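PDB 6LPI: acetolactate synthase isozyme 1 large subunit from Escherichia coli, which binds thiamine diphosphate, a magnesium ion and flavin-adenine dinucleotide as the large subunit of an enzyme of the thiamine diphosphate-dependent family. Local coordinates for residues B[18-27]-B[184-192]; B[131-141]-B[160-171]. All coordinates share one frame; numbering follows the deposited sequence.

Interaction 1. Residues B[18-27]-B[184-192]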
loop_
_atom_site.group_PDB
_atom_site.type_symbol
_atom_site.label_atom_id
_atom_site.label_comp_id
_atom_site.label_asym_id
_atom_site.label_seq_id
_atom_site.Cartn_x
_atom_site.Cartn_y
_atom_site.Cartn_z
ATOM N N PHE B 18 6.695 14.383 25.892
ATOM C CA PHE B 18 5.361 14.557 25.331
ATOM C C PHE B 18 5.121 13.611 24.172
ATOM O O PHE B 18 4.006 13.110 23.998
ATOM C CB PHE B 18 5.112 15.977 24.855
ATOM C CG PHE B 18 3.790 16.125 24.175
ATOM C CD1 PHE B 18 2.643 16.341 24.909
ATOM C CD2 PHE B 18 3.684 15.985 22.804
ATOM C CE1 PHE B 18 1.421 16.446 24.287
ATOM C CE2 PHE B 18 2.476 16.082 22.185
ATOM C CZ PHE B 18 1.340 16.311 22.927
ATOM N N ILE B 19 6.131 13.404 23.330
ATOM C CA ILE B 19 5.954 12.485 22.214
ATOM C C ILE B 19 5.579 11.109 22.738
ATOM O O ILE B 19 4.606 10.492 22.286
ATOM C CB ILE B 19 7.228 12.431 21.358
ATOM C CG1 ILE B 19 7.383 13.712 20.547
ATOM C CG2 ILE B 19 7.155 11.257 20.418
ATOM C CD1 ILE B 19 8.819 14.018 20.238
ATOM N N VAL B 20 6.334 10.625 23.726
ATOM C CA VAL B 20 6.053 9.307 24.289
ATOM C C VAL B 20 4.671 9.265 24.924
ATOM O O VAL B 20 3.920 8.300 24.740
ATOM C CB VAL B 20 7.143 8.922 25.307
ATOM C CG1 VAL B 20 6.802 7.582 25.959
ATOM C CG2 VAL B 20 8.484 8.845 24.600
ATOM N N HIS B 21 4.306 10.315 25.660
ATOM C CA HIS B 21 3.009 10.332 26.324
ATOM C C HIS B 21 1.875 10.285 25.312
ATOM O O HIS B 21 0.914 9.519 25.466
ATOM C CB HIS B 21 2.913 11.581 27.186
ATOM C CG HIS B 21 1.618 11.713 27.916
ATOM N ND1 HIS B 21 0.874 12.873 27.913
ATOM C CD2 HIS B 21 0.942 10.833 28.692
ATOM C CE1 HIS B 21 -0.204 12.704 28.655
ATOM N NE2 HIS B 21 -0.188 11.474 29.137
ATOM N N PHE B 22 2.000 11.071 24.243
ATOM C CA PHE B 22 1.007 11.079 23.181
ATOM C C PHE B 22 0.894 9.701 22.548
ATOM O O PHE B 22 -0.216 9.190 22.330
ATOM C CB PHE B 22 1.393 12.148 22.153
ATOM C CG PHE B 22 0.452 12.259 20.969
ATOM C CD1 PHE B 22 0.610 11.443 19.844
ATOM C CD2 PHE B 22 -0.569 13.205 20.964
ATOM C CE1 PHE B 22 -0.260 11.547 18.760
ATOM C CE2 PHE B 22 -1.442 13.312 19.872
ATOM C CZ PHE B 22 -1.289 12.487 18.779
ATOM N N LEU B 23 2.041 9.072 22.260
ATOM C CA LEU B 23 2.017 7.730 21.681
ATOM C C LEU B 23 1.313 6.753 22.614
ATOM O O LEU B 23 0.551 5.889 22.160
ATOM C CB LEU B 23 3.432 7.258 21.359
ATOM C CG LEU B 23 4.100 8.030 20.221
ATOM C CD1 LEU B 23 5.435 7.398 19.851
ATOM C CD2 LEU B 23 3.184 8.124 19.005
ATOM N N GLU B 24 1.557 6.864 23.926
ATOM C CA GLU B 24 0.827 6.019 24.861
ATOM C C GLU B 24 -0.666 6.247 24.728
ATOM O O GLU B 24 -1.437 5.297 24.529
ATOM C CB GLU B 24 1.235 6.299 26.315
ATOM C CG GLU B 24 2.620 5.836 26.740
ATOM C CD GLU B 24 2.972 6.303 28.129
ATOM O OE1 GLU B 24 3.965 5.789 28.698
ATOM O OE2 GLU B 24 2.253 7.184 28.648
ATOM N N GLN B 25 -1.081 7.516 24.715
ATOM C CA GLN B 25 -2.505 7.808 24.664
ATOM C C GLN B 25 -3.146 7.454 23.328
ATOM O O GLN B 25 -4.377 7.413 23.248
ATOM C CB GLN B 25 -2.740 9.274 25.025
ATOM C CG GLN B 25 -2.388 9.596 26.477
ATOM C CD GLN B 25 -2.978 8.581 27.454
ATOM O OE1 GLN B 25 -4.197 8.405 27.521
ATOM N NE2 GLN B 25 -2.114 7.933 28.242
ATOM N N GLN B 26 -2.369 7.158 22.291
ATOM C CA GLN B 26 -2.959 6.581 21.091
ATOM C C GLN B 26 -2.988 5.059 21.139
ATOM O O GLN B 26 -3.335 4.426 20.137
ATOM C CB GLN B 26 -2.203 7.019 19.837
ATOM C CG GLN B 26 -2.135 8.502 19.598
ATOM C CD GLN B 26 -3.495 9.140 19.523
ATOM O OE1 GLN B 26 -4.333 8.765 18.690
ATOM N NE2 GLN B 26 -3.717 10.143 20.368
ATOM N N GLY B 27 -2.654 4.454 22.281
ATOM C CA GLY B 27 -2.716 3.013 22.410
ATOM C C GLY B 27 -1.545 2.246 21.829
ATOM O O GLY B 27 -1.600 1.016 21.794
ATOM N N GLN B 184 -4.202 17.932 27.842
ATOM C CA GLN B 184 -4.340 16.476 27.916
ATOM C C GLN B 184 -4.620 15.841 26.533
ATOM O O GLN B 184 -5.730 15.970 26.002
ATOM C CB GLN B 184 -5.451 16.106 28.903
ATOM N N PRO B 185 -3.622 15.151 25.965
ATOM C CA PRO B 185 -3.777 14.586 24.611
ATOM C C PRO B 185 -4.714 13.384 24.578
ATOM O O PRO B 185 -4.529 12.408 25.309
ATOM C CB PRO B 185 -2.346 14.187 24.228
ATOM C CG PRO B 185 -1.677 13.912 25.528
ATOM C CD PRO B 185 -2.280 14.888 26.519
ATOM N N ALA B 186 -5.715 13.457 23.700
ATOM C CA ALA B 186 -6.685 12.392 23.496
ATOM C C ALA B 186 -6.209 11.438 22.406
ATOM O O ALA B 186 -5.106 11.556 21.875
ATOM C CB ALA B 186 -8.055 12.967 23.136
ATOM N N MET B 187 -7.056 10.474 22.068
ATOM C CA MET B 187 -6.795 9.565 20.959
ATOM C C MET B 187 -7.334 10.226 19.703
ATOM O O MET B 187 -8.551 10.348 19.540
ATOM C CB MET B 187 -7.446 8.195 21.143
ATOM C CG MET B 187 -7.116 7.252 19.971
ATOM S SD MET B 187 -7.350 5.465 20.179
ATOM C CE MET B 187 -6.208 5.016 21.470
ATOM N N ALA B 188 -6.436 10.690 18.836
ATOM C CA ALA B 188 -6.871 11.160 17.531
ATOM C C ALA B 188 -7.572 10.028 16.803
ATOM O O ALA B 188 -7.080 8.896 16.776
ATOM C CB ALA B 188 -5.683 11.655 16.715
ATOM N N GLU B 189 -8.736 10.324 16.234
ATOM C CA GLU B 189 -9.456 9.342 15.442
ATOM C C GLU B 189 -9.711 9.876 14.033
ATOM O O GLU B 189 -9.441 11.037 13.719
ATOM C CB GLU B 189 -10.780 8.965 16.121
ATOM N N LYS B 190 -10.241 8.990 13.190
ATOM C CA LYS B 190 -10.342 9.212 11.748
ATOM C C LYS B 190 -11.309 10.339 11.415
ATOM O O LYS B 190 -12.341 10.516 12.065
ATOM C CB LYS B 190 -10.795 7.935 11.031
ATOM C CG LYS B 190 -10.180 6.646 11.555
ATOM C CD LYS B 190 -10.472 5.496 10.615
ATOM C CE LYS B 190 -9.782 4.223 11.075
ATOM N NZ LYS B 190 -9.803 3.170 10.012
ATOM N N ALA B 191 -10.995 11.081 10.358
ATOM C CA ALA B 191 -11.955 12.063 9.886
ATOM C C ALA B 191 -13.187 11.357 9.321
ATOM O O ALA B 191 -13.128 10.202 8.885
ATOM C CB ALA B 191 -11.328 12.966 8.820
ATOM N N ALA B 192 -14.312 12.076 9.337
ATOM C CA ALA B 192 -15.569 11.523 8.851
ATOM C C ALA B 192 -15.493 11.283 7.353
ATOM O O ALA B 192 -14.882 12.058 6.614
ATOM C CB ALA B 192 -16.729 12.461 9.166
#
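F22 faces P185 and Q26 faces M187 where an irregular, extended chain, 184-192, runs along the second half of helix 15-25 and past its C-terminal end; their CA atoms lie 6.1 and 4.9 Å apart. The helix closes there in a Schellman motif, with G27 at positive phi in the C-prime position and G27 N bonded to E24 O at 2.7 Å. P185 carries most of the contact. Its CG meets H21 ND1 at 3.6 Å, the two side chains crossing at about a right angle, while its CB lies 3.8 Å from F22 CD2. F18 adds CE1 at 4.2 Å from P185 CG. H21 and F22 reach the proline because each carries CG anti to the backbone N (chi1 180° and 179°). Further along, M187 bends at its last torsion and lays CE over the Q25-Q26 backbone, near Q25 O (3.5 Å) and closer still to the Q26 carbonyl. Q26 doubles back so that its amide end lies against the backbone of A186-A188, in a rotation the model leaves uncertain. F13 stacks on the H21 ring, M151 of helix 147-159 touches F18 and F22, and Q159 of the same helix bonds to A188 O, tying the passing chain to two helices of the N-terminal thiamine diphosphate-binding domain.

Interaction 2. Residues B[131-141]-B[160-171]. With FAD (flavin-adenine dinucleotide), chain I.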
loop_
_atom_site.group_PDB
_atom_site.type_symbol
_atom_site.label_atom_id
_atom_site.label_comp_id
_atom_site.label_asym_id
_atom_site.label_seq_id
_atom_site.Cartn_x
_atom_site.Cartn_y
_atom_site.Cartn_z
ATOM N N SER B 131 11.063 13.823 1.843
ATOM C CA SER B 131 9.787 13.171 2.123
ATOM C C SER B 131 8.617 13.789 1.357
ATOM O O SER B 131 7.598 13.108 1.190
ATOM C CB SER B 131 9.488 13.165 3.628
ATOM O OG SER B 131 9.847 14.403 4.224
ATOM N N ILE B 132 8.726 15.044 0.905
ATOM C CA ILE B 132 7.642 15.684 0.141
ATOM C C ILE B 132 6.981 14.713 -0.847
ATOM O O ILE B 132 5.765 14.498 -0.759
ATOM C CB ILE B 132 8.116 16.925 -0.650
ATOM C CG1 ILE B 132 8.635 18.071 0.216
ATOM C CG2 ILE B 132 6.953 17.467 -1.432
ATOM C CD1 ILE B 132 7.581 18.990 0.747
ATOM N N PRO B 133 7.695 14.088 -1.789
ATOM C CA PRO B 133 7.005 13.287 -2.809
ATOM C C PRO B 133 6.648 11.860 -2.414
ATOM O O PRO B 133 6.061 11.155 -3.242
ATOM C CB PRO B 133 8.016 13.276 -3.964
ATOM C CG PRO B 133 9.316 13.373 -3.330
ATOM C CD PRO B 133 9.153 14.121 -2.033
ATOM N N ILE B 134 6.895 11.410 -1.186
ATOM C CA ILE B 134 6.626 10.011 -0.841
ATOM C C ILE B 134 5.758 9.900 0.402
ATOM O O ILE B 134 5.684 8.833 1.022
ATOM C CB ILE B 134 7.927 9.208 -0.611
ATOM C CG1 ILE B 134 8.747 9.863 0.518
ATOM C CG2 ILE B 134 8.688 9.010 -1.899
ATOM C CD1 ILE B 134 10.020 9.162 0.903
ATOM N N THR B 135 5.131 10.989 0.813
ATOM C CA THR B 135 4.328 10.929 2.019
ATOM C C THR B 135 2.922 11.415 1.717
ATOM O O THR B 135 2.709 12.173 0.781
ATOM C CB THR B 135 4.937 11.770 3.108
ATOM O OG1 THR B 135 5.337 13.021 2.532
ATOM C CG2 THR B 135 6.165 11.061 3.607
ATOM N N LYS B 136 1.951 10.968 2.513
ATOM C CA LYS B 136 0.650 11.623 2.466
ATOM C C LYS B 136 0.709 13.023 3.073
ATOM O O LYS B 136 -0.060 13.899 2.668
ATOM C CB LYS B 136 -0.415 10.774 3.177
ATOM C CG LYS B 136 -1.787 11.395 3.064
ATOM C CD LYS B 136 -2.760 10.874 4.070
ATOM C CE LYS B 136 -4.121 10.775 3.475
ATOM N NZ LYS B 136 -5.178 10.439 4.442
ATOM N N HIS B 137 1.580 13.247 4.054
ATOM C CA HIS B 137 1.944 14.597 4.491
ATOM C C HIS B 137 3.185 14.492 5.380
ATOM O O HIS B 137 3.528 13.401 5.843
ATOM C CB HIS B 137 0.792 15.273 5.242
ATOM C CG HIS B 137 1.000 16.729 5.474
ATOM N ND1 HIS B 137 1.620 17.551 4.554
ATOM C CD2 HIS B 137 0.665 17.519 6.520
ATOM C CE1 HIS B 137 1.645 18.790 5.019
ATOM N NE2 HIS B 137 1.068 18.799 6.210
ATOM N N ASN B 138 3.860 15.617 5.620
ATOM C CA ASN B 138 5.078 15.550 6.423
ATOM C C ASN B 138 5.245 16.837 7.217
ATOM O O ASN B 138 4.542 17.819 6.986
ATOM C CB ASN B 138 6.306 15.271 5.555
ATOM C CG ASN B 138 6.645 16.427 4.644
ATOM O OD1 ASN B 138 5.813 17.298 4.399
ATOM N ND2 ASN B 138 7.876 16.455 4.146
ATOM N N TYR B 139 6.162 16.822 8.192
ATOM C CA TYR B 139 6.321 17.977 9.078
ATOM C C TYR B 139 7.781 18.197 9.434
ATOM O O TYR B 139 8.554 17.246 9.575
ATOM C CB TYR B 139 5.561 17.841 10.392
ATOM C CG TYR B 139 4.072 17.746 10.256
ATOM C CD1 TYR B 139 3.449 16.487 10.249
ATOM C CD2 TYR B 139 3.281 18.881 10.150
ATOM C CE1 TYR B 139 2.077 16.360 10.128
ATOM C CE2 TYR B 139 1.893 18.767 10.036
ATOM C CZ TYR B 139 1.299 17.502 10.020
ATOM O OH TYR B 139 -0.066 17.355 9.900
ATOM N N LEU B 140 8.139 19.473 9.613
ATOM C CA LEU B 140 9.361 19.857 10.305
ATOM C C LEU B 140 8.959 20.744 11.475
ATOM O O LEU B 140 8.647 21.925 11.280
ATOM C CB LEU B 140 10.337 20.593 9.393
ATOM C CG LEU B 140 11.541 21.170 10.171
ATOM C CD1 LEU B 140 12.528 20.076 10.582
ATOM C CD2 LEU B 140 12.260 22.249 9.422
ATOM N N VAL B 141 9.041 20.191 12.688
ATOM C CA VAL B 141 8.629 20.881 13.910
ATOM C C VAL B 141 9.708 21.896 14.251
ATOM O O VAL B 141 10.809 21.526 14.665
ATOM C CB VAL B 141 8.434 19.902 15.068
ATOM C CG1 VAL B 141 7.864 20.637 16.283
ATOM C CG2 VAL B 141 7.538 18.783 14.640
ATOM N N SER B 160 -7.066 8.707 7.984
ATOM C CA SER B 160 -8.351 9.108 7.434
ATOM C C SER B 160 -8.347 8.907 5.934
ATOM O O SER B 160 -7.305 8.706 5.316
ATOM C CB SER B 160 -8.671 10.569 7.755
ATOM O OG SER B 160 -8.413 10.857 9.110
ATOM N N GLY B 161 -9.542 8.959 5.359
ATOM C CA GLY B 161 -9.753 8.849 3.934
ATOM C C GLY B 161 -8.979 7.706 3.344
ATOM O O GLY B 161 -9.127 6.563 3.775
ATOM N N ARG B 162 -8.133 8.002 2.365
ATOM C CA ARG B 162 -7.199 7.010 1.875
ATOM C C ARG B 162 -5.956 7.097 2.746
ATOM O O ARG B 162 -5.257 8.115 2.702
ATOM C CB ARG B 162 -6.875 7.262 0.417
ATOM C CG ARG B 162 -5.836 6.366 -0.172
ATOM C CD ARG B 162 -5.565 6.825 -1.580
ATOM N NE ARG B 162 -4.723 5.909 -2.342
ATOM C CZ ARG B 162 -4.684 5.900 -3.666
ATOM N NH1 ARG B 162 -5.441 6.746 -4.348
ATOM N NH2 ARG B 162 -3.892 5.062 -4.309
ATOM N N PRO B 163 -5.655 6.088 3.556
ATOM C CA PRO B 163 -4.557 6.199 4.528
ATOM C C PRO B 163 -3.187 6.284 3.857
ATOM O O PRO B 163 -3.010 5.996 2.671
ATOM C CB PRO B 163 -4.682 4.920 5.369
ATOM C CG PRO B 163 -5.988 4.307 4.984
ATOM C CD PRO B 163 -6.302 4.772 3.597
ATOM N N GLY B 164 -2.198 6.692 4.648
ATOM C CA GLY B 164 -0.847 6.766 4.160
ATOM C C GLY B 164 0.156 7.161 5.224
ATOM O O GLY B 164 -0.191 7.459 6.376
ATOM N N PRO B 165 1.433 7.182 4.851
ATOM C CA PRO B 165 2.472 7.548 5.813
ATOM C C PRO B 165 2.575 9.050 5.997
ATOM O O PRO B 165 2.423 9.833 5.056
ATOM C CB PRO B 165 3.752 7.008 5.169
ATOM C CG PRO B 165 3.470 7.076 3.696
ATOM C CD PRO B 165 1.996 6.764 3.558
ATOM N N VAL B 166 2.817 9.445 7.234
ATOM C CA VAL B 166 3.150 10.814 7.570
ATOM C C VAL B 166 4.502 10.794 8.259
ATOM O O VAL B 166 4.765 9.952 9.131
ATOM C CB VAL B 166 2.092 11.482 8.465
ATOM C CG1 VAL B 166 2.414 12.961 8.618
ATOM C CG2 VAL B 166 0.719 11.294 7.880
ATOM N N TRP B 167 5.348 11.738 7.874
ATOM C CA TRP B 167 6.713 11.811 8.355
ATOM C C TRP B 167 6.823 13.042 9.244
ATOM O O TRP B 167 6.513 14.160 8.808
ATOM C CB TRP B 167 7.675 11.882 7.171
ATOM C CG TRP B 167 9.095 11.667 7.535
ATOM C CD1 TRP B 167 9.734 12.122 8.650
ATOM C CD2 TRP B 167 10.069 10.953 6.774
ATOM N NE1 TRP B 167 11.047 11.727 8.633
ATOM C CE2 TRP B 167 11.277 11.005 7.493
ATOM C CE3 TRP B 167 10.039 10.276 5.547
ATOM C CZ2 TRP B 167 12.440 10.402 7.039
ATOM C CZ3 TRP B 167 11.205 9.672 5.093
ATOM C CH2 TRP B 167 12.390 9.744 5.843
ATOM N N ILE B 168 7.249 12.842 10.488
ATOM C CA ILE B 168 7.436 13.939 11.420
ATOM C C ILE B 168 8.923 14.007 11.741
ATOM O O ILE B 168 9.475 13.094 12.377
ATOM C CB ILE B 168 6.583 13.769 12.691
ATOM C CG1 ILE B 168 5.148 13.363 12.318
ATOM C CG2 ILE B 168 6.551 15.064 13.511
ATOM C CD1 ILE B 168 4.378 12.713 13.432
ATOM N N ASP B 169 9.560 15.113 11.336
ATOM C CA ASP B 169 10.960 15.398 11.631
ATOM C C ASP B 169 11.032 16.371 12.816
ATOM O O ASP B 169 10.490 17.478 12.755
ATOM C CB ASP B 169 11.634 15.975 10.391
ATOM C CG ASP B 169 13.126 15.752 10.371
ATOM O OD1 ASP B 169 13.824 16.552 9.723
ATOM O OD2 ASP B 169 13.602 14.768 10.961
ATOM N N ILE B 170 11.711 15.971 13.888
ATOM C CA ILE B 170 11.690 16.757 15.120
ATOM C C ILE B 170 13.113 17.108 15.538
ATOM O O ILE B 170 13.902 16.219 15.912
ATOM C CB ILE B 170 10.969 16.016 16.259
ATOM C CG1 ILE B 170 9.644 15.435 15.786
ATOM C CG2 ILE B 170 10.668 16.962 17.405
ATOM C CD1 ILE B 170 9.076 14.400 16.746
ATOM N N PRO B 171 13.488 18.384 15.455
ATOM C CA PRO B 171 14.828 18.787 15.872
ATOM C C PRO B 171 15.097 18.454 17.332
ATOM O O PRO B 171 14.226 18.566 18.200
ATOM C CB PRO B 171 14.832 20.296 15.632
ATOM C CG PRO B 171 13.875 20.485 14.529
ATOM C CD PRO B 171 12.804 19.457 14.725
HETATM P PA FAD I . -4.683 -0.293 -4.006
HETATM O O1A FAD I . -4.502 -1.452 -3.105
HETATM O O2A FAD I . -3.612 0.765 -3.989
HETATM O O5B FAD I . -6.096 0.240 -3.545
HETATM C C5B FAD I . -6.257 1.549 -2.964
HETATM C C4B FAD I . -7.500 2.154 -3.558
HETATM O O4B FAD I . -8.640 1.924 -2.687
HETATM C C3B FAD I . -7.436 3.664 -3.761
HETATM O O3B FAD I . -8.130 3.990 -4.966
HETATM C C2B FAD I . -8.096 4.180 -2.476
HETATM O O2B FAD I . -8.603 5.503 -2.561
HETATM C C1B FAD I . -9.228 3.169 -2.361
HETATM N N9A FAD I . -9.842 3.068 -1.048
HETATM C C8A FAD I . -9.224 2.843 0.153
HETATM N N7A FAD I . -10.047 2.780 1.175
HETATM C C5A FAD I . -11.295 2.976 0.604
HETATM C C6A FAD I . -12.594 3.034 1.149
HETATM N N6A FAD I . -12.863 2.888 2.449
HETATM N N1A FAD I . -13.621 3.261 0.301
HETATM C C2A FAD I . -13.361 3.415 -1.000
HETATM N N3A FAD I . -12.184 3.374 -1.628
HETATM C C4A FAD I . -11.183 3.157 -0.765
HETATM N N1 FAD I . -2.086 -6.531 -9.478
HETATM C C2 FAD I . -3.129 -7.112 -10.134
HETATM O O2 FAD I . -4.280 -6.737 -9.950
HETATM N N3 FAD I . -2.901 -8.154 -11.014
HETATM C C4 FAD I . -1.672 -8.701 -11.321
HETATM O O4 FAD I . -1.595 -9.631 -12.119
HETATM C C4X FAD I . -0.562 -8.068 -10.625
HETATM N N5 FAD I . 0.654 -8.519 -10.849
HETATM C C5X FAD I . 1.705 -7.920 -10.165
HETATM C C6 FAD I . 3.004 -8.388 -10.377
HETATM C C7 FAD I . 4.086 -7.825 -9.701
HETATM C C7M FAD I . 5.476 -8.339 -9.962
HETATM C C8 FAD I . 3.870 -6.769 -8.800
HETATM C C8M FAD I . 5.024 -6.128 -8.067
HETATM C C9 FAD I . 2.575 -6.300 -8.588
HETATM C C9A FAD I . 1.499 -6.858 -9.268
HETATM N N10 FAD I . 0.177 -6.404 -9.068
HETATM C C10 FAD I . -0.874 -6.986 -9.725
HETATM C "C1'" FAD I . -0.110 -5.310 -8.141
HETATM C "C2'" FAD I . -0.267 -3.971 -8.844
HETATM O "O2'" FAD I . 1.013 -3.379 -9.068
HETATM C "C3'" FAD I . -1.088 -3.030 -7.963
HETATM O "O3'" FAD I . -0.465 -2.904 -6.689
HETATM C "C4'" FAD I . -2.533 -3.467 -7.750
HETATM O "O4'" FAD I . -3.019 -4.045 -8.956
HETATM C "C5'" FAD I . -3.425 -2.319 -7.343
HETATM O "O5'" FAD I . -4.617 -2.843 -6.732
HETATM P P FAD I . -5.693 -1.885 -6.148
HETATM O O1P FAD I . -6.479 -1.266 -7.305
HETATM O O2P FAD I . -6.383 -2.540 -5.182
HETATM O O3P FAD I . -4.809 -0.778 -5.511
#
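H137-L140 pairs in parallel with V166-D169 as the two strands of a beta-alpha-beta crossover whose helix is 147-159; the strand axes run 4.6 Å apart and 4° from parallel. The tight part is this strand pair. Y139 is gripped at both backbone ends, its N-H donating to W167 O at 2.8 Å and its O accepting from D169 N. On the face of the sheet that carries Y139, its ring sets CE1 3.7 Å from V166 CG1, and V141 CG2 lies beyond it on I168 CG2. W167 and N138 point to the other face. W167 is wedged there, with T135 CG2 at its ring edge and S131 CB 3.5 Å from CE3. S131 OG sits above the rim of the same ring and accepts N138 ND2 at 2.8 Å, nearly in the amide plane, while N138 OD1 bonds to a polar side chain of a neighbouring subunit. Beyond K136 N, bonded to P165 O, pairing gives way to loop 160-164, where G161 is exposed and R162 and P163 partly so. K136, with CG anti to the backbone N (chi1 -176°), sends NZ to I157 O of helix 147-159 and, weakly, to S160 O and R162 O. R162 leads away to the flavin-adenine dinucleotide pocket: S102 holds its NE, D309 and E312 form salt bridges with NH1, and ribose C3B lies over the centre of one guanidinium face, 3.5 Å from CZ.

Interactions 1 and 2 lie about 16 Å apart between their centres, in the domain built on the six-stranded parallel sheet that ends with strand 137-140. Residues 131-171 of interaction 2 fall between the two segments of interaction 1 in sequence. Helix 147-159 is shared: V150, A154 and I157 touch the strand pair, while M151, F155 and Q159 touch the residues of interaction 1. The two contacts also meet directly, with I19 CD1 3.5 Å from I170 CD1 and A191 N probably bonded to S160 OG. The chain leaving the sheet is thus laid back across its own domain before reaching helix 198-210.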